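Histidine kinase (Caulobacter vibrioides, PDB 6TNE) probably takes part, as the receiver domain of the hybrid histidine kinase CckA, in phosphorelay signalling by passing a phosphoryl group through an aspartate. Local coordinates at residues Ile39-Ala44 with Arg69-Thr74; Phe5-Asp10 with Leu101-Asp106; Val15-Leu20 with Tyr25-Ala30; Thr63-Ala68 with Ala75-Ile80. All blocks are in the same frame, centred on the assembly; numbering follows the deposited sequence. Where two conformers were deposited one is given.

Contact 1: residues Ile39-Ala44 with Arg69-Thr74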
loop_
_atom_site.group_PDB
_atom_site.type_symbol
_atom_site.label_atom_id
_atom_site.label_comp_id
_atom_site.label_asym_id
_atom_site.label_seq_id
_atom_site.Cartn_x
_atom_site.Cartn_y
_atom_site.Cartn_z
ATOM N N ILE A 39 -10.423 4.351 4.565
ATOM C CA ILE A 39 -10.607 3.424 3.462
ATOM C C ILE A 39 -10.535 1.983 3.942
ATOM O O ILE A 39 -11.344 1.130 3.559
ATOM C CB ILE A 39 -9.573 3.696 2.344
ATOM C CG1 ILE A 39 -9.820 5.055 1.705
ATOM C CG2 ILE A 39 -9.637 2.621 1.261
ATOM C CD1 ILE A 39 -8.629 5.556 0.916
ATOM N N ALA A 40 -9.561 1.695 4.812
ATOM C CA ALA A 40 -9.411 0.329 5.330
ATOM C C ALA A 40 -10.642 -0.098 6.105
ATOM O O ALA A 40 -11.133 -1.223 5.923
ATOM C CB ALA A 40 -8.147 0.229 6.193
ATOM N N GLU A 41 -11.177 0.789 6.950
ATOM C CA GLU A 41 -12.364 0.435 7.713
ATOM C C GLU A 41 -13.532 0.138 6.788
ATOM O O GLU A 41 -14.265 -0.836 6.981
ATOM C CB GLU A 41 -12.717 1.558 8.657
ATOM C CG GLU A 41 -13.865 1.135 9.482
ATOM C CD GLU A 41 -14.230 2.135 10.525
ATOM O OE1 GLU A 41 -15.034 1.786 11.418
ATOM O OE2 GLU A 41 -13.730 3.281 10.455
ATOM N N GLU A 42 -13.775 1.007 5.810
ATOM C CA GLU A 42 -14.925 0.863 4.923
ATOM C C GLU A 42 -14.782 -0.308 3.969
ATOM O O GLU A 42 -15.773 -0.752 3.385
ATOM C CB GLU A 42 -15.177 2.166 4.175
ATOM C CG GLU A 42 -15.580 3.327 5.049
ATOM C CD GLU A 42 -16.916 3.170 5.735
ATOM O OE1 GLU A 42 -17.138 3.924 6.663
ATOM O OE2 GLU A 42 -17.725 2.331 5.348
ATOM N N ASN A 43 -13.572 -0.814 3.793
ATOM C CA ASN A 43 -13.316 -1.945 2.916
ATOM C C ASN A 43 -12.796 -3.139 3.702
ATOM O O ASN A 43 -12.153 -4.029 3.142
ATOM C CB ASN A 43 -12.340 -1.539 1.808
ATOM C CG ASN A 43 -12.944 -0.558 0.830
ATOM O OD1 ASN A 43 -13.577 -0.963 -0.136
ATOM N ND2 ASN A 43 -12.759 0.722 1.068
ATOM N N ALA A 44 -13.089 -3.182 4.988
ATOM C CA ALA A 44 -12.495 -4.170 5.874
ATOM C C ALA A 44 -12.732 -5.579 5.351
ATOM O O ALA A 44 -13.829 -5.918 4.878
ATOM C CB ALA A 44 -13.079 -4.013 7.268
ATOM N N ARG A 69 -4.364 -2.752 10.988
ATOM C CA ARG A 69 -4.131 -4.174 10.796
ATOM C C ARG A 69 -5.390 -4.996 10.988
ATOM O O ARG A 69 -5.625 -5.937 10.221
ATOM C CB ARG A 69 -3.032 -4.637 11.775
ATOM C CG ARG A 69 -2.410 -6.005 11.526
ATOM C CD ARG A 69 -2.442 -6.342 10.067
ATOM N NE ARG A 69 -1.194 -6.897 9.549
ATOM C CZ ARG A 69 -1.144 -7.488 8.369
ATOM N NH1 ARG A 69 0.004 -7.990 7.896
ATOM N NH2 ARG A 69 -2.266 -7.552 7.662
ATOM N N GLY A 70 -6.207 -4.653 11.989
ATOM C CA GLY A 70 -7.459 -5.383 12.209
ATOM C C GLY A 70 -8.394 -5.325 10.995
ATOM O O GLY A 70 -8.982 -6.330 10.590
ATOM N N TYR A 71 -8.516 -4.138 10.354
ATOM C CA TYR A 71 -9.380 -4.036 9.171
ATOM C C TYR A 71 -8.775 -4.791 8.002
ATOM O O TYR A 71 -9.503 -5.282 7.135
ATOM C CB TYR A 71 -9.563 -2.563 8.776
ATOM C CG TYR A 71 -10.105 -1.716 9.873
ATOM C CD1 TYR A 71 -11.257 -2.097 10.592
ATOM C CD2 TYR A 71 -9.494 -0.511 10.165
ATOM C CE1 TYR A 71 -11.782 -1.253 11.585
ATOM C CE2 TYR A 71 -10.001 0.326 11.161
ATOM C CZ TYR A 71 -11.110 -0.097 11.895
ATOM O OH TYR A 71 -11.598 0.730 12.870
ATOM N N LEU A 72 -7.428 -4.847 7.951
ATOM C CA LEU A 72 -6.721 -5.532 6.881
ATOM C C LEU A 72 -6.729 -7.050 7.040
ATOM O O LEU A 72 -6.471 -7.763 6.061
ATOM C CB LEU A 72 -5.276 -5.027 6.807
ATOM C CG LEU A 72 -5.173 -3.553 6.438
ATOM C CD1 LEU A 72 -3.725 -3.099 6.636
ATOM C CD2 LEU A 72 -5.567 -3.388 4.978
ATOM N N GLY A 73 -6.979 -7.572 8.230
ATOM C CA GLY A 73 -6.968 -9.016 8.397
ATOM C C GLY A 73 -5.559 -9.514 8.170
ATOM O O GLY A 73 -4.600 -8.935 8.670
ATOM N N THR A 74 -5.432 -10.590 7.397
ATOM C CA THR A 74 -4.124 -11.155 7.104
ATOM C C THR A 74 -3.505 -10.598 5.824
ATOM O O THR A 74 -2.527 -11.168 5.323
ATOM C CB THR A 74 -4.227 -12.672 7.031
ATOM O OG1 THR A 74 -5.118 -13.015 5.962
ATOM C CG2 THR A 74 -4.755 -13.228 8.361
#

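Contact 2: residues Phe5-Asp10 with Leu101-Asp106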
loop_
_atom_site.group_PDB
_atom_site.type_symbol
_atom_site.label_atom_id
_atom_site.label_comp_id
_atom_site.label_asym_id
_atom_site.label_seq_id
_atom_site.Cartn_x
_atom_site.Cartn_y
_atom_site.Cartn_z
ATOM N N PHE A 5 -3.112 1.755 -1.627
ATOM C CA PHE A 5 -1.801 2.330 -1.941
ATOM C C PHE A 5 -1.757 3.707 -1.303
ATOM O O PHE A 5 -2.491 4.616 -1.726
ATOM C CB PHE A 5 -1.612 2.415 -3.464
ATOM C CG PHE A 5 -0.186 2.558 -3.900
ATOM C CD1 PHE A 5 0.639 3.561 -3.454
ATOM C CD2 PHE A 5 0.378 1.605 -4.731
ATOM C CE1 PHE A 5 1.976 3.634 -3.857
ATOM C CE2 PHE A 5 1.710 1.676 -5.164
ATOM C CZ PHE A 5 2.523 2.702 -4.721
ATOM N N VAL A 6 -0.909 3.871 -0.298
ATOM C CA VAL A 6 -0.828 5.075 0.519
ATOM C C VAL A 6 0.506 5.746 0.243
ATOM O O VAL A 6 1.569 5.181 0.525
ATOM C CB VAL A 6 -0.979 4.733 2.003
ATOM C CG1 VAL A 6 -1.130 6.016 2.818
ATOM C CG2 VAL A 6 -2.122 3.738 2.231
ATOM N N GLU A 7 0.470 6.953 -0.324
ATOM C CA GLU A 7 1.680 7.665 -0.726
ATOM C C GLU A 7 1.292 9.132 -0.854
ATOM O O GLU A 7 0.350 9.471 -1.568
ATOM C CB GLU A 7 2.201 7.076 -2.046
ATOM C CG GLU A 7 3.261 7.897 -2.766
ATOM C CD GLU A 7 4.480 8.099 -1.937
ATOM O OE1 GLU A 7 5.248 7.150 -1.773
ATOM O OE2 GLU A 7 4.692 9.202 -1.402
ATOM N N ASP A 8 2.023 10.001 -0.144
ATOM C CA ASP A 8 1.707 11.427 -0.160
ATOM C C ASP A 8 2.147 12.116 -1.437
ATOM O O ASP A 8 1.614 13.192 -1.762
ATOM C CB ASP A 8 2.310 12.145 1.036
ATOM C CG ASP A 8 3.786 12.003 1.090
ATOM O OD1 ASP A 8 4.276 10.872 1.133
ATOM O OD2 ASP A 8 4.474 13.047 1.139
ATOM N N GLU A 9 3.182 11.609 -2.112
ATOM C CA GLU A 9 3.678 12.251 -3.314
ATOM C C GLU A 9 2.785 11.854 -4.479
ATOM O O GLU A 9 2.821 10.711 -4.954
ATOM C CB GLU A 9 5.094 11.797 -3.576
ATOM C CG GLU A 9 5.843 12.663 -4.553
ATOM C CD GLU A 9 7.334 12.411 -4.464
ATOM O OE1 GLU A 9 7.778 11.888 -3.410
ATOM O OE2 GLU A 9 8.041 12.698 -5.454
ATOM N N ASP A 10 1.982 12.807 -4.942
ATOM C CA ASP A 10 0.920 12.495 -5.888
ATOM C C ASP A 10 1.442 11.839 -7.162
ATOM O O ASP A 10 0.857 10.882 -7.651
ATOM C CB ASP A 10 0.074 13.726 -6.205
ATOM C CG ASP A 10 -0.776 14.202 -4.992
ATOM O OD1 ASP A 10 -1.051 15.418 -4.959
ATOM O OD2 ASP A 10 -1.149 13.426 -4.059
ATOM N N LEU A 101 10.261 -2.346 0.059
ATOM C CA LEU A 101 10.752 -2.125 -1.306
ATOM C C LEU A 101 11.338 -0.720 -1.339
ATOM O O LEU A 101 10.651 0.243 -0.978
ATOM C CB LEU A 101 9.615 -2.279 -2.330
ATOM C CG LEU A 101 9.848 -2.114 -3.845
ATOM C CD1 LEU A 101 10.689 -3.276 -4.308
ATOM C CD2 LEU A 101 8.537 -2.008 -4.672
ATOM N N PRO A 102 12.606 -0.546 -1.719
ATOM C CA PRO A 102 13.170 0.807 -1.714
ATOM C C PRO A 102 12.612 1.645 -2.855
ATOM O O PRO A 102 12.347 1.163 -3.958
ATOM C CB PRO A 102 14.680 0.565 -1.890
ATOM C CG PRO A 102 14.744 -0.702 -2.638
ATOM C CD PRO A 102 13.582 -1.557 -2.138
ATOM N N LYS A 103 12.499 2.948 -2.611
ATOM C CA LYS A 103 12.314 3.958 -3.641
ATOM C C LYS A 103 13.673 4.441 -4.137
ATOM O O LYS A 103 14.654 4.431 -3.388
ATOM C CB LYS A 103 11.531 5.134 -3.071
ATOM C CG LYS A 103 10.036 4.847 -2.894
ATOM C CD LYS A 103 9.196 6.132 -2.805
ATOM C CE LYS A 103 8.714 6.358 -1.435
ATOM N NZ LYS A 103 7.944 7.636 -1.300
ATOM N N PRO A 104 13.778 4.884 -5.399
ATOM C CA PRO A 104 12.713 4.963 -6.410
ATOM C C PRO A 104 12.221 3.595 -6.851
ATOM O O PRO A 104 13.028 2.673 -6.975
ATOM C CB PRO A 104 13.392 5.679 -7.581
ATOM C CG PRO A 104 14.855 5.476 -7.346
ATOM C CD PRO A 104 15.045 5.461 -5.890
ATOM N N ILE A 105 10.912 3.494 -7.100
ATOM C CA ILE A 105 10.253 2.245 -7.450
ATOM C C ILE A 105 10.488 1.932 -8.922
ATOM O O ILE A 105 10.315 2.787 -9.792
ATOM C CB ILE A 105 8.747 2.348 -7.172
ATOM C CG1 ILE A 105 8.485 2.529 -5.678
ATOM C CG2 ILE A 105 8.015 1.140 -7.753
ATOM C CD1 ILE A 105 9.260 1.569 -4.800
ATOM N N ASP A 106 10.869 0.698 -9.191
ATOM C CA ASP A 106 10.982 0.116 -10.516
ATOM C C ASP A 106 9.691 -0.688 -10.735
ATOM O O ASP A 106 9.378 -1.535 -9.911
ATOM C CB ASP A 106 12.200 -0.794 -10.313
ATOM C CG ASP A 106 12.547 -1.634 -11.482
ATOM O OD1 ASP A 106 13.470 -1.263 -12.232
ATOM O OD2 ASP A 106 11.982 -2.728 -11.582
HETATM O O HOH W 1 9.036 9.406 -3.318
#

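Contact 3: residues Val15-Leu20 with Tyr25-Ala30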
loop_
_atom_site.group_PDB
_atom_site.type_symbol
_atom_site.label_atom_id
_atom_site.label_comp_id
_atom_site.label_asym_id
_atom_site.label_seq_id
_atom_site.Cartn_x
_atom_site.Cartn_y
_atom_site.Cartn_z
ATOM N N VAL A 15 1.495 7.333 -10.801
ATOM C CA VAL A 15 2.165 6.472 -11.777
ATOM C C VAL A 15 2.002 5.014 -11.376
ATOM O O VAL A 15 1.601 4.159 -12.180
ATOM C CB VAL A 15 3.643 6.867 -11.920
ATOM C CG1 VAL A 15 4.443 5.789 -12.658
ATOM C CG2 VAL A 15 3.788 8.235 -12.567
ATOM N N ALA A 16 2.358 4.697 -10.127
ATOM C CA ALA A 16 2.324 3.305 -9.681
ATOM C C ALA A 16 0.903 2.769 -9.718
ATOM O O ALA A 16 0.668 1.616 -10.135
ATOM C CB ALA A 16 2.937 3.186 -8.276
ATOM N N ALA A 17 -0.065 3.574 -9.278
ATOM C CA ALA A 17 -1.462 3.122 -9.278
ATOM C C ALA A 17 -1.928 2.817 -10.703
ATOM O O ALA A 17 -2.588 1.806 -10.962
ATOM C CB ALA A 17 -2.386 4.174 -8.638
ATOM N N ARG A 18 -1.649 3.726 -11.646
ATOM C CA ARG A 18 -2.077 3.525 -13.030
ATOM C C ARG A 18 -1.411 2.297 -13.644
ATOM O O ARG A 18 -2.041 1.543 -14.396
ATOM C CB ARG A 18 -1.796 4.792 -13.838
ATOM C CG ARG A 18 -2.745 5.904 -13.462
ATOM C CD ARG A 18 -2.410 7.192 -14.181
ATOM N NE ARG A 18 -2.716 7.055 -15.608
ATOM C CZ ARG A 18 -2.396 7.971 -16.510
ATOM N NH1 ARG A 18 -1.734 9.052 -16.134
ATOM N NH2 ARG A 18 -2.711 7.786 -17.788
ATOM N N LEU A 19 -0.123 2.080 -13.341
ATOM C CA LEU A 19 0.565 0.924 -13.891
ATOM C C LEU A 19 0.069 -0.366 -13.282
ATOM O O LEU A 19 -0.002 -1.392 -13.977
ATOM C CB LEU A 19 2.072 1.078 -13.774
ATOM C CG LEU A 19 2.565 2.168 -14.713
ATOM C CD1 LEU A 19 3.989 2.590 -14.356
ATOM C CD2 LEU A 19 2.525 1.737 -16.170
ATOM N N LEU A 20 -0.345 -0.331 -12.003
ATOM C CA LEU A 20 -0.929 -1.518 -11.401
ATOM C C LEU A 20 -2.335 -1.768 -11.970
ATOM O O LEU A 20 -2.725 -2.920 -12.217
ATOM C CB LEU A 20 -0.924 -1.342 -9.902
ATOM C CG LEU A 20 0.088 -1.959 -8.966
ATOM C CD1 LEU A 20 1.153 -2.961 -9.432
ATOM C CD2 LEU A 20 0.385 -1.098 -7.729
ATOM N N TYR A 25 -5.210 -4.834 -11.408
ATOM C CA TYR A 25 -5.527 -4.617 -10.004
ATOM C C TYR A 25 -6.505 -3.461 -9.817
ATOM O O TYR A 25 -6.547 -2.515 -10.598
ATOM C CB TYR A 25 -4.253 -4.302 -9.220
ATOM C CG TYR A 25 -3.242 -5.430 -9.274
ATOM C CD1 TYR A 25 -3.486 -6.625 -8.610
ATOM C CD2 TYR A 25 -2.090 -5.336 -10.047
ATOM C CE1 TYR A 25 -2.600 -7.671 -8.655
ATOM C CE2 TYR A 25 -1.185 -6.378 -10.100
ATOM C CZ TYR A 25 -1.455 -7.544 -9.411
ATOM O OH TYR A 25 -0.575 -8.589 -9.449
ATOM N N GLU A 26 -7.290 -3.536 -8.752
ATOM C CA GLU A 26 -8.047 -2.375 -8.308
ATOM C C GLU A 26 -7.173 -1.671 -7.293
ATOM O O GLU A 26 -6.622 -2.319 -6.409
ATOM C CB GLU A 26 -9.369 -2.798 -7.665
ATOM C CG GLU A 26 -10.286 -1.636 -7.350
ATOM C CD GLU A 26 -11.527 -2.061 -6.603
ATOM O OE1 GLU A 26 -11.786 -3.278 -6.522
ATOM O OE2 GLU A 26 -12.227 -1.167 -6.086
ATOM N N VAL A 27 -6.979 -0.371 -7.476
ATOM C CA VAL A 27 -6.073 0.369 -6.599
ATOM C C VAL A 27 -6.847 1.493 -5.944
ATOM O O VAL A 27 -7.304 2.420 -6.642
ATOM C CB VAL A 27 -4.839 0.888 -7.348
ATOM C CG1 VAL A 27 -3.924 1.579 -6.372
ATOM C CG2 VAL A 27 -4.111 -0.260 -8.010
ATOM N N LEU A 28 -6.942 1.432 -4.608
ATOM C CA LEU A 28 -7.563 2.479 -3.823
ATOM C C LEU A 28 -6.428 3.360 -3.332
ATOM O O LEU A 28 -5.560 2.913 -2.570
ATOM C CB LEU A 28 -8.262 1.856 -2.622
ATOM C CG LEU A 28 -9.370 0.842 -2.942
ATOM C CD1 LEU A 28 -10.067 0.343 -1.695
ATOM C CD2 LEU A 28 -10.408 1.451 -3.866
ATOM N N GLU A 29 -6.435 4.603 -3.716
ATOM C CA GLU A 29 -5.334 5.509 -3.397
ATOM C C GLU A 29 -5.639 6.329 -2.154
ATOM O O GLU A 29 -6.785 6.789 -1.976
ATOM C CB GLU A 29 -5.103 6.465 -4.554
ATOM C CG GLU A 29 -4.504 5.784 -5.785
ATOM C CD GLU A 29 -4.368 6.772 -6.939
ATOM O OE1 GLU A 29 -3.552 7.717 -6.834
ATOM O OE2 GLU A 29 -5.083 6.603 -7.948
ATOM N N ALA A 30 -4.612 6.582 -1.358
ATOM C CA ALA A 30 -4.727 7.480 -0.221
ATOM C C ALA A 30 -3.457 8.316 -0.175
ATOM O O ALA A 30 -2.371 7.823 -0.496
ATOM C CB ALA A 30 -4.891 6.674 1.079
#

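Contact 4: residues Thr63-Ala68 with Ala75-Ile80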
loop_
_atom_site.group_PDB
_atom_site.type_symbol
_atom_site.label_atom_id
_atom_site.label_comp_id
_atom_site.label_asym_id
_atom_site.label_seq_id
_atom_site.Cartn_x
_atom_site.Cartn_y
_atom_site.Cartn_z
ATOM N N THR A 63 2.799 3.132 11.845
ATOM C CA THR A 63 1.696 3.493 12.737
ATOM C C THR A 63 0.345 3.247 12.086
ATOM O O THR A 63 -0.586 2.747 12.745
ATOM C CB THR A 63 1.874 4.944 13.204
ATOM O OG1 THR A 63 3.100 5.072 13.922
ATOM C CG2 THR A 63 0.694 5.400 14.070
ATOM N N LEU A 64 0.216 3.600 10.809
ATOM C CA LEU A 64 -0.984 3.245 10.065
ATOM C C LEU A 64 -1.231 1.749 10.144
ATOM O O LEU A 64 -2.363 1.323 10.395
ATOM C CB LEU A 64 -0.851 3.707 8.610
ATOM C CG LEU A 64 -1.890 3.099 7.654
ATOM C CD1 LEU A 64 -3.330 3.538 8.031
ATOM C CD2 LEU A 64 -1.545 3.518 6.229
ATOM N N LEU A 65 -0.193 0.928 9.953
ATOM C CA LEU A 65 -0.394 -0.515 10.029
ATOM C C LEU A 65 -0.910 -0.911 11.400
ATOM O O LEU A 65 -1.809 -1.744 11.522
ATOM C CB LEU A 65 0.918 -1.234 9.708
ATOM C CG LEU A 65 0.835 -2.752 9.810
ATOM C CD1 LEU A 65 -0.298 -3.234 8.855
ATOM C CD2 LEU A 65 2.153 -3.404 9.495
ATOM N N LYS A 66 -0.347 -0.343 12.457
ATOM C CA LYS A 66 -0.829 -0.697 13.789
ATOM C C LYS A 66 -2.309 -0.369 13.948
ATOM O O LYS A 66 -3.061 -1.145 14.549
ATOM C CB LYS A 66 0.000 0.051 14.798
ATOM C CG LYS A 66 1.290 -0.688 15.121
ATOM C CD LYS A 66 0.974 -1.986 15.870
ATOM C CE LYS A 66 2.221 -2.709 16.406
ATOM N NZ LYS A 66 2.022 -4.192 16.470
ATOM N N LYS A 67 -2.742 0.751 13.407
ATOM C CA LYS A 67 -4.136 1.141 13.530
ATOM C C LYS A 67 -5.063 0.379 12.597
ATOM O O LYS A 67 -6.247 0.184 12.911
ATOM C CB LYS A 67 -4.270 2.634 13.288
ATOM C CG LYS A 67 -3.589 3.464 14.325
ATOM C CD LYS A 67 -3.732 4.935 14.012
ATOM C CE LYS A 67 -3.034 5.824 15.020
ATOM N NZ LYS A 67 -3.649 5.685 16.363
ATOM N N ALA A 68 -4.541 -0.060 11.455
ATOM C CA ALA A 68 -5.371 -0.598 10.385
ATOM C C ALA A 68 -5.280 -2.103 10.266
ATOM O O ALA A 68 -6.059 -2.679 9.536
ATOM C CB ALA A 68 -4.970 0.012 9.030
ATOM N N ALA A 75 -4.065 -9.529 5.271
ATOM C CA ALA A 75 -3.487 -8.998 4.042
ATOM C C ALA A 75 -2.004 -8.694 4.249
ATOM O O ALA A 75 -1.623 -8.118 5.277
ATOM C CB ALA A 75 -4.180 -7.699 3.653
ATOM N N PRO A 76 -1.160 -9.013 3.272
ATOM C CA PRO A 76 0.239 -8.578 3.338
ATOM C C PRO A 76 0.360 -7.065 3.265
ATOM O O PRO A 76 -0.538 -6.348 2.808
ATOM C CB PRO A 76 0.864 -9.223 2.095
ATOM C CG PRO A 76 -0.339 -9.481 1.128
ATOM C CD PRO A 76 -1.448 -9.829 2.071
ATOM N N VAL A 77 1.503 -6.587 3.716
ATOM C CA VAL A 77 1.813 -5.166 3.780
ATOM C C VAL A 77 3.196 -4.970 3.191
ATOM O O VAL A 77 4.126 -5.711 3.551
ATOM C CB VAL A 77 1.754 -4.628 5.226
ATOM C CG1 VAL A 77 2.170 -3.168 5.282
ATOM C CG2 VAL A 77 0.390 -4.932 5.877
ATOM N N MET A 78 3.347 -3.981 2.325
ATOM C CA MET A 78 4.619 -3.644 1.711
ATOM C C MET A 78 4.894 -2.184 1.965
ATOM O O MET A 78 4.099 -1.313 1.555
ATOM C CB MET A 78 4.518 -3.866 0.226
ATOM C CG MET A 78 5.773 -3.554 -0.507
ATOM S SD MET A 78 5.786 -4.023 -2.228
ATOM C CE MET A 78 4.341 -3.303 -2.890
ATOM N N PHE A 79 5.964 -1.887 2.675
ATOM C CA PHE A 79 6.405 -0.524 2.901
ATOM C C PHE A 79 7.381 -0.120 1.831
ATOM O O PHE A 79 8.212 -0.923 1.408
ATOM C CB PHE A 79 7.056 -0.405 4.271
ATOM C CG PHE A 79 6.065 -0.473 5.390
ATOM C CD1 PHE A 79 5.041 0.493 5.496
ATOM C CD2 PHE A 79 6.096 -1.508 6.297
ATOM C CE1 PHE A 79 4.083 0.416 6.510
ATOM C CE2 PHE A 79 5.128 -1.596 7.293
ATOM C CZ PHE A 79 4.141 -0.642 7.402
ATOM N N ILE A 80 7.306 1.130 1.433
ATOM C CA ILE A 80 8.204 1.717 0.455
ATOM C C ILE A 80 8.854 2.942 1.084
ATOM O O ILE A 80 8.218 3.682 1.837
ATOM C CB ILE A 80 7.488 2.050 -0.872
ATOM C CG1 ILE A 80 6.376 3.094 -0.732
ATOM C CG2 ILE A 80 6.917 0.751 -1.517
ATOM C CD1 ILE A 80 5.749 3.483 -2.017
#

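Contact 1: residues Ile39-Ala44 with Arg69-Thr74
Ala44 and Tyr71 bring the two backbones closest, their CA atoms 4.5 Å apart, at the spot where two neighbouring helices of the CheY-like receiver fold come to an end. Helix 33-42 stops just before Asn43, and helix 61-72 runs out at Gly73, whose phi is positive. The two helix ends lie near enough for the CA of Ala44 to sit 3.4 Å from the backbone O of Tyr71, a CA-H...O contact, and Gly45, the residue after Ala44, makes a backbone hydrogen bond with Tyr71.

Most of the meeting is the work of Tyr71. Its CB lies against the end of helix 33-42, 3.5 Å from the backbone O of Ala40 and 4.1 Å from the CB atoms of both Ala40 and Ala44. The ring then lies along Glu41. Glu41 CA is set over the centre of one face, 3.9 Å from the ring centroid, which makes a CH-pi contact between helix backbone and aromatic ring. With CG anti to the backbone N (chi1 -176°) and the rest of the chain extended, Glu41 runs beside the tyrosine in the same direction. Its carboxylate plane is only 16° from that of the ring, and its CD comes 3.8 Å from Tyr71 OH. Ala40 makes the buried side of the contact, while Glu41 and Ala44 stay exposed.

Just past the end of helix 33-42, Asn43 turns its side chain away from Tyr71 and back on the last turn: ND2 donates to the O of Ile39 at 2.9 Å, with an N-H...O angle of 166°.

Contact 2: residues Phe5-Asp10 with Leu101-Asp106
Lys103 and Glu7 form the one direct link between these segments, a salt bridge in which NZ of Lys103 donates to OE1 of Glu7 at 2.8 Å. This is the acidic pocket of the receiver fold, at the C-terminal ends of strands 2-6 and 98-102. The ammonium also pairs with Asp53 OD1. By analogy with CheY-like domains, Asp53 is probably the phosphoryl acceptor, and Glu7 and Asp8 would belong to the acidic cluster that binds a divalent metal.

Lys103 approaches OE1 on its syn side, 25° out of the carboxylate plane. The second oxygen, OE2, uses its anti lone pair to accept the backbone N of Glu9 at 2.9 Å and 170°, so both oxygens are gripped and the group's rotation is fixed. A bend at chi2 (60°) lets Glu7 present its carboxylate to both donors. Lys103 comes from the opposite direction and bends at chi3, bridging backbones whose CA atoms are 11.6 Å apart at Glu7 and Lys103. A water adds a second, indirect link: it accepts from Lys103 NZ at 2.9 Å and donates to Glu9 OE1 at 2.8 Å.

Beyond the charges, Ile80 packs on both Glu7 and Lys103, and the peptide bond that follows the lysine, leading into Pro104, is cis. Beneath the carboxylate, CB of Glu7 lies in the plane of the Phe5 ring, at its edge.

Contact 3: residues Val15-Leu20 with Tyr25-Ala30
Ala17 and Val27 meet in the middle of a beta-alpha-beta crossover, where helix 10-21 runs back almost antiparallel (161°) to strand 26-30, with 8.1 Å between the segment axes. Val27 divides its two methyls between Ala17 and Leu20. Its CG1, anti to the backbone N (chi1 -177°), touches Ala17 CB at 3.8 Å, while CG2 reaches Leu20 CB at 3.9 Å.

Leu20, with chi2 close to eclipsed at -6°, crosses Tyr25 obliquely and carries its CD1 toward the ring, 4.1 Å from Tyr25 CD2. Tyr25 also holds the helix end through its backbone, N donating to Leu20 O at 3.2 Å. The same oxygen lies near the ring plane, at the edge, 3.3 Å from CD2.

Glu29 extends beyond CG alongside Ala17, whose CB is 3.7 Å from CD. Its carboxylate is held by two salt bridges from the helix, OE1 to Arg13 and OE2 to Arg21, so ion pairs border the apolar centre.

Phe5 of the adjacent strand 2-6 packs on Ala16, Leu20 and Val27, helix 107-118 covers Ala16 and Tyr25, and helix 33-42 lies against Leu28 and Ala30, whose CB atoms point to the other face of the sheet.

Contact 4: residues Thr63-Ala68 with Ala75-Ile80
Leu65 does all the touching from its helix, dropping into the core onto Val77 and Phe79 of the next strand. It is the helix-to-strand step of a beta-alpha-beta unit in the receiver fold: strand 49-53, helix 61-72, strand 77-81. The backbones stay well apart, with 8.1 Å between the CA atoms of Leu65 and Val77, and the gap is bridged by side chains alone, without a hydrogen bond.

The tight part is the leucine-valine meeting. CD1 of Leu65 and CG2 of Val77 come tip to tip at 3.5 Å, closer than usual for two methyl groups. The leucine reaches this far because its CG stands anti to the backbone N (chi1 178°), sending the branch out toward the sheet. Its other methyl, CD2, crosses to Phe79 and rests at the ring edge, near the ring plane, 4.0 Å from CZ; CB of Leu65 is equally distant from that atom. Within the strand, CG1 of Val77 lies above one face of the Phe79 ring, offset toward its rim, so valine and leucine meet the same ring from a face and from an edge.

The outer side of the helix is much looser. Lys66 and Lys67 are exposed, though Lys66 NZ forms a salt bridge with Glu95, and Thr63, its CB turned from the strand, bonds through OG1 to Asp60.

Strand 98-102 flanks the apolar part, its Val98 touching Leu65 and Phe79. Leu64 leans on Ser52 of strand 49-53, while Met78 reaches the opposite face of the sheet and packs on helix 107-118.

How the contacts relate
From the N terminus, strand 2-6 opens the widest loop, which contact 2 closes only about ninety residues later, joining the first strand's end to that of the last. Everything else falls within that span. Contact 3 closes first, a short return from helix 10-21 to strand 26-30. Contact 1 opens next on helix 33-42; before it closes at 69-74, contact 4 has opened at 63-68, and 75-80 closes it afterwards, so these two cross while sharing helix 61-72. Contacts 3 and 4 lie on opposite sides of the chain's centre but reach the same five-stranded sheet; contact 1 ties the C-terminal ends of helices 33-42 and 61-72 together, its centre about 21 Å from that of contact 2.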